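Local coordinates for protein thiamine-phosphate synthase (Pyrococcus furiosus, PDB 1XI3) that probably condenses a thiazole phosphate with a pyrimidine pyrophosphate to form thiamine monophosphate, a magnesium-dependent step in making thiamine diphosphate, at residues 173-187 with 203-215. Sequence-based numbering, arbitrary orientation.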
loop_
_atom_site.group_PDB
_atom_site.type_symbol
_atom_site.label_atom_id
_atom_site.label_comp_id
_atom_site.label_asym_id
_atom_site.label_seq_id
_atom_site.Cartn_x
_atom_site.Cartn_y
_atom_site.Cartn_z
ATOM N N LYS A 173 -13.202 29.878 -0.300
ATOM C CA LYS A 173 -13.004 31.210 -0.894
ATOM C C LYS A 173 -13.224 32.349 0.092
ATOM O O LYS A 173 -12.683 33.430 -0.089
ATOM C CB LYS A 173 -13.910 31.414 -2.122
ATOM C CG LYS A 173 -15.392 31.363 -1.819
ATOM C CD LYS A 173 -16.225 31.790 -3.026
ATOM C CE LYS A 173 -17.091 30.675 -3.534
ATOM N NZ LYS A 173 -17.774 31.062 -4.802
ATOM N N ASP A 174 -13.991 32.080 1.142
ATOM C CA ASP A 174 -14.280 33.078 2.168
ATOM C C ASP A 174 -13.161 33.275 3.187
ATOM O O ASP A 174 -13.076 34.332 3.778
ATOM C CB ASP A 174 -15.578 32.719 2.893
ATOM C CG ASP A 174 -16.815 32.739 1.959
ATOM O OD1 ASP A 174 -16.829 33.514 0.976
ATOM O OD2 ASP A 174 -17.765 31.972 2.207
ATOM N N ASN A 175 -12.340 32.248 3.449
ATOM C CA ASN A 175 -11.247 32.364 4.418
ATOM C C ASN A 175 -9.871 32.219 3.784
ATOM O O ASN A 175 -8.853 32.402 4.457
ATOM C CB ASN A 175 -11.408 31.376 5.586
ATOM C CG ASN A 175 -11.478 29.927 5.136
ATOM O OD1 ASN A 175 -10.824 29.544 4.167
ATOM N ND2 ASN A 175 -12.268 29.123 5.834
ATOM N N ALA A 176 -9.832 31.963 2.480
ATOM C CA ALA A 176 -8.563 31.752 1.788
ATOM C C ALA A 176 -7.579 32.913 1.895
ATOM O O ALA A 176 -6.402 32.690 2.143
ATOM C CB ALA A 176 -8.804 31.354 0.346
ATOM N N ARG A 177 -8.023 34.176 1.765
ATOM C CA ARG A 177 -7.066 35.302 1.931
ATOM C C ARG A 177 -6.425 35.341 3.302
ATOM O O ARG A 177 -5.223 35.513 3.409
ATOM C CB ARG A 177 -7.715 36.676 1.661
ATOM C CG ARG A 177 -7.945 36.932 0.227
ATOM C CD ARG A 177 -8.226 38.423 -0.053
ATOM N NE ARG A 177 -7.937 38.669 -1.458
ATOM C CZ ARG A 177 -8.777 38.365 -2.434
ATOM N NH1 ARG A 177 -9.950 37.828 -2.156
ATOM N NH2 ARG A 177 -8.444 38.585 -3.694
ATOM N N GLU A 178 -7.222 35.179 4.371
ATOM C CA GLU A 178 -6.664 35.220 5.691
ATOM C C GLU A 178 -5.660 34.082 5.858
ATOM O O GLU A 178 -4.635 34.261 6.484
ATOM C CB GLU A 178 -7.742 35.130 6.764
ATOM C CG GLU A 178 -7.252 35.628 8.125
ATOM N N VAL A 179 -5.979 32.911 5.306
ATOM C CA VAL A 179 -5.032 31.773 5.374
ATOM C C VAL A 179 -3.721 32.121 4.642
ATOM O O VAL A 179 -2.613 31.963 5.172
ATOM C CB VAL A 179 -5.658 30.468 4.811
ATOM C CG1 VAL A 179 -4.639 29.362 4.746
ATOM C CG2 VAL A 179 -6.859 30.016 5.680
ATOM N N LEU A 180 -3.861 32.632 3.430
ATOM C CA LEU A 180 -2.703 32.973 2.600
ATOM C C LEU A 180 -1.803 34.054 3.249
ATOM O O LEU A 180 -0.575 34.023 3.135
ATOM C CB LEU A 180 -3.201 33.387 1.226
ATOM C CG LEU A 180 -3.721 32.238 0.353
ATOM C CD1 LEU A 180 -4.656 32.690 -0.740
ATOM C CD2 LEU A 180 -2.521 31.434 -0.252
ATOM N N LYS A 181 -2.418 34.972 4.002
ATOM C CA LYS A 181 -1.656 36.008 4.691
ATOM C C LYS A 181 -0.824 35.497 5.877
ATOM O O LYS A 181 -0.021 36.236 6.448
ATOM C CB LYS A 181 -2.606 37.124 5.134
ATOM C CG LYS A 181 -3.117 37.986 4.007
ATOM C CD LYS A 181 -3.763 39.284 4.554
ATOM C CE LYS A 181 -5.236 39.285 4.439
ATOM N NZ LYS A 181 -5.902 40.585 4.872
ATOM N N THR A 182 -0.949 34.215 6.240
ATOM C CA THR A 182 -0.046 33.673 7.261
ATOM C C THR A 182 1.345 33.429 6.707
ATOM O O THR A 182 2.263 33.178 7.451
ATOM C CB THR A 182 -0.560 32.354 7.865
ATOM O OG1 THR A 182 -0.586 31.369 6.823
ATOM C CG2 THR A 182 -1.942 32.532 8.457
ATOM N N GLY A 183 1.515 33.475 5.372
ATOM C CA GLY A 183 2.808 33.301 4.771
ATOM C C GLY A 183 3.073 31.932 4.170
ATOM O O GLY A 183 4.202 31.625 3.751
ATOM N N VAL A 184 2.018 31.117 4.124
ATOM C CA VAL A 184 2.083 29.819 3.458
ATOM C C VAL A 184 2.385 29.960 1.962
ATOM O O VAL A 184 2.181 31.016 1.362
ATOM C CB VAL A 184 0.769 28.994 3.653
ATOM C CG1 VAL A 184 0.645 28.580 5.159
ATOM C CG2 VAL A 184 -0.441 29.743 3.180
ATOM N N ASP A 185 2.913 28.891 1.400
ATOM C CA ASP A 185 3.205 28.821 -0.022
ATOM C C ASP A 185 2.003 28.405 -0.868
ATOM O O ASP A 185 2.034 28.514 -2.076
ATOM C CB ASP A 185 4.377 27.898 -0.210
ATOM C CG ASP A 185 5.579 28.366 0.587
ATOM O OD1 ASP A 185 5.851 27.842 1.708
ATOM O OD2 ASP A 185 6.179 29.373 0.141
ATOM N N GLY A 186 0.955 27.885 -0.222
ATOM C CA GLY A 186 -0.186 27.390 -0.914
ATOM C C GLY A 186 -1.293 26.978 0.008
ATOM O O GLY A 186 -1.122 26.918 1.237
ATOM N N ILE A 187 -2.437 26.688 -0.596
ATOM C CA ILE A 187 -3.589 26.141 0.110
ATOM C C ILE A 187 -4.026 24.832 -0.518
ATOM O O ILE A 187 -4.008 24.670 -1.730
ATOM C CB ILE A 187 -4.754 27.128 0.184
ATOM C CG1 ILE A 187 -5.181 27.581 -1.233
ATOM C CG2 ILE A 187 -4.342 28.314 1.018
ATOM C CD1 ILE A 187 -6.503 28.344 -1.286
ATOM N N THR A 203 -12.378 26.042 -8.578
ATOM C CA THR A 203 -10.919 26.031 -8.629
ATOM C C THR A 203 -10.388 27.351 -9.215
ATOM O O THR A 203 -9.451 27.943 -8.690
ATOM C CB THR A 203 -10.414 24.819 -9.449
ATOM O OG1 THR A 203 -11.046 23.621 -8.966
ATOM C CG2 THR A 203 -8.918 24.711 -9.359
ATOM N N GLU A 204 -11.017 27.830 -10.294
ATOM C CA GLU A 204 -10.662 29.125 -10.878
ATOM C C GLU A 204 -10.698 30.255 -9.856
ATOM O O GLU A 204 -9.777 31.081 -9.808
ATOM C CB GLU A 204 -11.602 29.491 -12.022
ATOM C CG GLU A 204 -11.279 28.791 -13.315
ATOM C CD GLU A 204 -12.234 29.184 -14.431
ATOM O OE1 GLU A 204 -12.621 28.276 -15.217
ATOM O OE2 GLU A 204 -12.576 30.416 -14.517
ATOM N N GLU A 205 -11.761 30.278 -9.057
ATOM C CA GLU A 205 -11.927 31.308 -8.023
ATOM C C GLU A 205 -10.802 31.267 -7.000
ATOM O O GLU A 205 -10.238 32.277 -6.622
ATOM C CB GLU A 205 -13.227 31.090 -7.277
ATOM C CG GLU A 205 -14.479 31.305 -8.105
ATOM C CD GLU A 205 -15.756 30.936 -7.346
ATOM O OE1 GLU A 205 -15.672 30.531 -6.157
ATOM O OE2 GLU A 205 -16.845 31.050 -7.955
ATOM N N LEU A 206 -10.474 30.066 -6.550
ATOM C CA LEU A 206 -9.414 29.918 -5.589
ATOM C C LEU A 206 -8.094 30.274 -6.188
ATOM O O LEU A 206 -7.272 30.900 -5.537
ATOM C CB LEU A 206 -9.412 28.480 -5.011
ATOM C CG LEU A 206 -10.542 28.260 -4.009
ATOM C CD1 LEU A 206 -10.864 26.736 -3.821
ATOM C CD2 LEU A 206 -10.245 28.910 -2.674
ATOM N N ARG A 207 -7.853 29.878 -7.434
ATOM C CA ARG A 207 -6.586 30.142 -8.066
ATOM C C ARG A 207 -6.337 31.646 -8.175
ATOM O O ARG A 207 -5.212 32.122 -7.991
ATOM C CB ARG A 207 -6.530 29.522 -9.463
ATOM C CG ARG A 207 -5.210 29.768 -10.232
ATOM C CD ARG A 207 -3.994 29.237 -9.543
ATOM N NE ARG A 207 -2.774 29.621 -10.214
ATOM C CZ ARG A 207 -2.266 29.047 -11.311
ATOM N NH1 ARG A 207 -2.806 27.957 -11.880
ATOM N NH2 ARG A 207 -1.151 29.546 -11.830
ATOM N N LYS A 208 -7.395 32.357 -8.507
ATOM C CA LYS A 208 -7.334 33.810 -8.619
ATOM C C LYS A 208 -6.952 34.423 -7.281
ATOM O O LYS A 208 -6.049 35.262 -7.218
ATOM C CB LYS A 208 -8.681 34.347 -9.067
ATOM C CG LYS A 208 -8.640 35.869 -9.424
ATOM C CD LYS A 208 -9.905 36.270 -10.141
ATOM N N ILE A 209 -7.630 33.973 -6.222
ATOM C CA ILE A 209 -7.341 34.435 -4.855
ATOM C C ILE A 209 -5.886 34.185 -4.516
ATOM O O ILE A 209 -5.180 35.049 -4.024
ATOM C CB ILE A 209 -8.279 33.794 -3.795
ATOM C CG1 ILE A 209 -9.744 34.231 -4.015
ATOM C CG2 ILE A 209 -7.829 34.166 -2.383
ATOM C CD1 ILE A 209 -10.753 33.493 -3.135
ATOM N N VAL A 210 -5.415 32.967 -4.772
ATOM C CA VAL A 210 -4.025 32.671 -4.590
ATOM C C VAL A 210 -3.082 33.622 -5.344
ATOM O O VAL A 210 -2.093 34.083 -4.764
ATOM C CB VAL A 210 -3.720 31.205 -4.994
ATOM C CG1 VAL A 210 -2.262 30.943 -4.977
ATOM C CG2 VAL A 210 -4.415 30.261 -3.981
ATOM N N GLU A 211 -3.378 33.878 -6.615
ATOM C CA GLU A 211 -2.481 34.702 -7.438
ATOM C C GLU A 211 -2.471 36.143 -6.901
ATOM O O GLU A 211 -1.425 36.781 -6.800
ATOM C CB GLU A 211 -2.915 34.690 -8.895
ATOM C CG GLU A 211 -2.649 33.360 -9.632
ATOM C CD GLU A 211 -1.193 32.992 -9.712
ATOM O OE1 GLU A 211 -0.345 33.914 -9.725
ATOM O OE2 GLU A 211 -0.874 31.775 -9.761
ATOM N N GLU A 212 -3.651 36.607 -6.573
ATOM C CA GLU A 212 -3.843 37.958 -6.003
ATOM C C GLU A 212 -3.187 38.208 -4.642
ATOM O O GLU A 212 -2.710 39.291 -4.382
ATOM C CB GLU A 212 -5.327 38.235 -5.937
ATOM C CG GLU A 212 -5.861 38.463 -7.344
ATOM C CD GLU A 212 -7.297 38.805 -7.395
ATOM O OE1 GLU A 212 -7.988 38.686 -6.370
ATOM O OE2 GLU A 212 -7.740 39.190 -8.504
ATOM N N VAL A 213 -3.145 37.220 -3.754
ATOM C CA VAL A 213 -2.474 37.433 -2.482
ATOM C C VAL A 213 -1.000 37.199 -2.617
ATOM O O VAL A 213 -0.213 38.030 -2.200
ATOM C CB VAL A 213 -3.065 36.554 -1.343
ATOM C CG1 VAL A 213 -2.295 36.778 -0.035
ATOM C CG2 VAL A 213 -4.520 36.842 -1.167
ATOM N N LEU A 214 -0.612 36.065 -3.220
ATOM C CA LEU A 214 0.799 35.710 -3.290
ATOM C C LEU A 214 1.578 36.537 -4.312
ATOM O O LEU A 214 2.772 36.740 -4.135
ATOM C CB LEU A 214 0.966 34.209 -3.594
ATOM C CG LEU A 214 0.373 33.265 -2.530
ATOM C CD1 LEU A 214 0.903 31.832 -2.731
ATOM C CD2 LEU A 214 0.692 33.704 -1.146
ATOM N N GLY A 215 0.902 36.993 -5.353
ATOM C CA GLY A 215 1.551 37.745 -6.422
ATOM C C GLY A 215 2.455 36.872 -7.282
ATOM O O GLY A 215 2.858 35.756 -6.901
ATOM O OXT GLY A 215 2.798 37.276 -8.395
#
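With CG anti to its carbonyl carbon (chi1 -73°), L180 lowers its isobutyl group onto helix 203-214 as a knob into the hole formed by I209, V210, V213 and L214. Its CB lies against V213 CG1 at 3.7 Å, CD1 reaches I209 CG2 and the backbone CA of V210, and CD2 meets L214 CD2 at 4.0 Å. R177, one turn earlier, carries an extended chain from CG to NE along the outer border of this apolar patch: CG rests on V213 CG2, I209 CG2 sits 4.2 Å above the centre of one guanidinium face, and NH2 makes a salt bridge of 2.7 Å to E212 OE1 at the edge. The guanidinium and carboxylate planes are turned 38° from each other. A second charged clasp lies at the other end, where K173, bent at chi3, brings NZ to the syn side of E205 OE1 at 2.6 Å. At the backbone end of the same lysine, I209 CD1 lies 3.6 Å from K173 O. Deeper in, I187 CD1 touches V210 CG2 at 3.9 Å and also L206 CD2, joining helix 203-214 to the last barrel strand. This is a worked case of TIM-barrel packing: apolar groups fill the interior of the interface while ion pairs seal its outer side. Helices 176-180 and 203-214 run in broadly the same direction, 39° apart with axes 9.9 Å apart at closest, on the outside of the barrel, with I187 of strand 186-189 beneath them. L206 continues inward to L17 of strand 17-20 and to helix 191-194, while V184 leans on helix 150-160, placing the contact where the last helix of the barrel, 199-214, packs beside helix 176-180, which precedes the last strand.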